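Local coordinates for putative diflavin flavoprotein A 5 (Nostoc sp. PCC 7120, PDB 4FEK) that probably passes electrons from NADH to oxygen, reducing it to water, the present fragment being its N-terminal metallo-beta-lactamase-like domain, at residues Ala214-Glu217 with Lys218-Asp221. Sequence-based numbering, arbitrary orientation.
Sequences AALE and KISD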
ATOM      1  N   ALA A 214      15.409   8.992   3.243  1.00 19.02           N
ATOM      2  CA  ALA A 214      14.559  10.182   3.364  1.00 20.30           C
ATOM      3  C   ALA A 214      13.164   9.795   3.875  1.00 19.26           C
ATOM      4  O   ALA A 214      12.582  10.480   4.719  1.00 20.69           O
ATOM      5  CB  ALA A 214      14.453  10.920   2.006  1.00 20.02           C
ATOM      6  N   ALA A 215      12.638   8.685   3.354  1.00 20.57           N
ATOM      7  CA  ALA A 215      11.345   8.173   3.809  1.00 21.30           C
ATOM      8  C   ALA A 215      11.372   7.792   5.297  1.00 19.06           C
ATOM      9  O   ALA A 215      10.461   8.135   6.060  1.00 20.06           O
ATOM     10  CB  ALA A 215      10.906   6.977   2.946  1.00 16.38           C
ATOM     11  N   LEU A 216      12.420   7.087   5.704  1.00 19.34           N
ATOM     12  CA  LEU A 216      12.579   6.705   7.105  1.00 23.56           C
ATOM     13  C   LEU A 216      12.627   7.933   8.012  1.00 28.15           C
ATOM     14  O   LEU A 216      12.011   7.952   9.080  1.00 23.77           O
ATOM     15  CB  LEU A 216      13.831   5.835   7.289  1.00 22.36           C
ATOM     16  CG  LEU A 216      13.825   4.475   6.567  1.00 26.11           C
ATOM     17  CD1 LEU A 216      15.146   3.728   6.809  1.00 28.55           C
ATOM     18  CD2 LEU A 216      12.640   3.614   6.988  1.00 22.02           C
ATOM     19  N   GLU A 217      13.342   8.970   7.576  1.00 23.40           N
ATOM     20  CA  GLU A 217      13.396  10.200   8.359  1.00 28.42           C
ATOM     21  C   GLU A 217      11.997  10.825   8.504  1.00 26.02           C
ATOM     22  O   GLU A 217      11.633  11.278   9.585  1.00 28.09           O
ATOM     23  CB  GLU A 217      14.363  11.208   7.730  1.00 38.72           C
ATOM     24  CG  GLU A 217      15.057  12.135   8.736  1.00 57.14           C
ATOM     25  CD  GLU A 217      14.121  13.165   9.356  1.00 70.68           C
ATOM     26  OE1 GLU A 217      13.259  13.702   8.626  1.00 74.49           O
ATOM     27  OE2 GLU A 217      14.248  13.440  10.573  1.00 76.20           O
ATOM     28  N   LYS A 218      11.243  10.862   7.407  1.00 24.00           N
ATOM     29  CA  LYS A 218       9.864  11.400   7.413  1.00 28.74           C
ATOM     30  C   LYS A 218       8.944  10.703   8.401  1.00 29.88           C
ATOM     31  O   LYS A 218       8.174  11.348   9.120  1.00 32.71           O
ATOM     32  CB  LYS A 218       9.234  11.358   6.011  1.00 30.42           C
ATOM     33  CG  LYS A 218       9.608  12.532   5.116  1.00 37.59           C
ATOM     34  CD  LYS A 218       9.336  12.213   3.647  1.00 41.28           C
ATOM     35  CE  LYS A 218      10.046  13.191   2.708  1.00 42.06           C
ATOM     36  NZ  LYS A 218      10.292  12.605   1.349  1.00 36.39           N
ATOM     37  N   ILE A 219       9.010   9.382   8.450  1.00 26.97           N
ATOM     38  CA  ILE A 219       8.105   8.658   9.325  1.00 27.29           C
ATOM     39  C   ILE A 219       8.613   8.557  10.761  1.00 29.07           C
ATOM     40  O   ILE A 219       7.850   8.195  11.654  1.00 28.20           O
ATOM     41  CB  ILE A 219       7.792   7.245   8.790  1.00 23.90           C
ATOM     42  CG1 ILE A 219       9.012   6.341   8.900  1.00 25.40           C
ATOM     43  CG2 ILE A 219       7.263   7.294   7.340  1.00 21.57           C
ATOM     44  CD1 ILE A 219       8.777   4.944   8.325  1.00 30.51           C
ATOM     45  N   SER A 220       9.889   8.889  10.983  1.00 28.21           N
ATOM     46  CA  SER A 220      10.525   8.697  12.291  1.00 31.87           C
ATOM     47  C   SER A 220       9.837   9.401  13.460  1.00 36.99           C
ATOM     48  O   SER A 220       9.907   8.925  14.587  1.00 39.68           O
ATOM     49  CB  SER A 220      12.019   9.066  12.258  1.00 35.25           C
ATOM     50  OG  SER A 220      12.199  10.454  12.106  1.00 31.88           O
ATOM     51  N   ASP A 221       9.173  10.523  13.211  1.00 34.29           N
ATOM     52  CA  ASP A 221       8.437  11.173  14.292  1.00 41.51           C
ATOM     53  C   ASP A 221       7.039  10.592  14.579  1.00 36.07           C
ATOM     54  O   ASP A 221       6.372  11.021  15.517  1.00 36.36           O
ATOM     55  CB  ASP A 221       8.381  12.685  14.081  1.00 54.45           C
ATOM     56  CG  ASP A 221       9.620  13.388  14.614  1.00 69.45           C
ATOM     57  OD1 ASP A 221       9.934  13.207  15.814  1.00 75.90           O
ATOM     58  OD2 ASP A 221      10.287  14.103  13.832  1.00 72.92           O
TER
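The carbonyl plane of Glu217 takes both Ser220 donors on one face. Ser220 OG lies 2.7 Å from Glu217 O, tilted only 25° from that plane, whereas Ser220 N, at 3.3 Å from the same Glu217 O, stands 73° out of it. Two bonds thus grip one oxygen; the amide is not on a lone pair, and the hydroxyl has the better approach. The hydroxyl gets there because chi1 of 69° sets OG between the backbone N and the carbonyl carbon of Ser220, turning it back over the preceding turn. The Glu217 chain bends at chi2 and folds its carboxylate back alongside, OE2 3.9 Å from Ser220 OG. These bonds lie in the last turn of helix 209-219 in the metallo-beta-lactamase-like domain: Lys218 N to Ala214 O (3.0 Å) and Ile219 N to Ala215 O are regular i to i+4 links, but Ser220 N to Leu216 O is weak because its N-H points poorly at the oxygen. On the inward side, Leu216 CD2 and Ile219 CD1 approach to 4.3 Å, and both side chains touch Phe176; Leu216 also reaches Tyr246 and Ala247 of helix 239-258. Lys218 runs back along the helix, extended beyond CG, its CG 3.6 Å from Ala214 O.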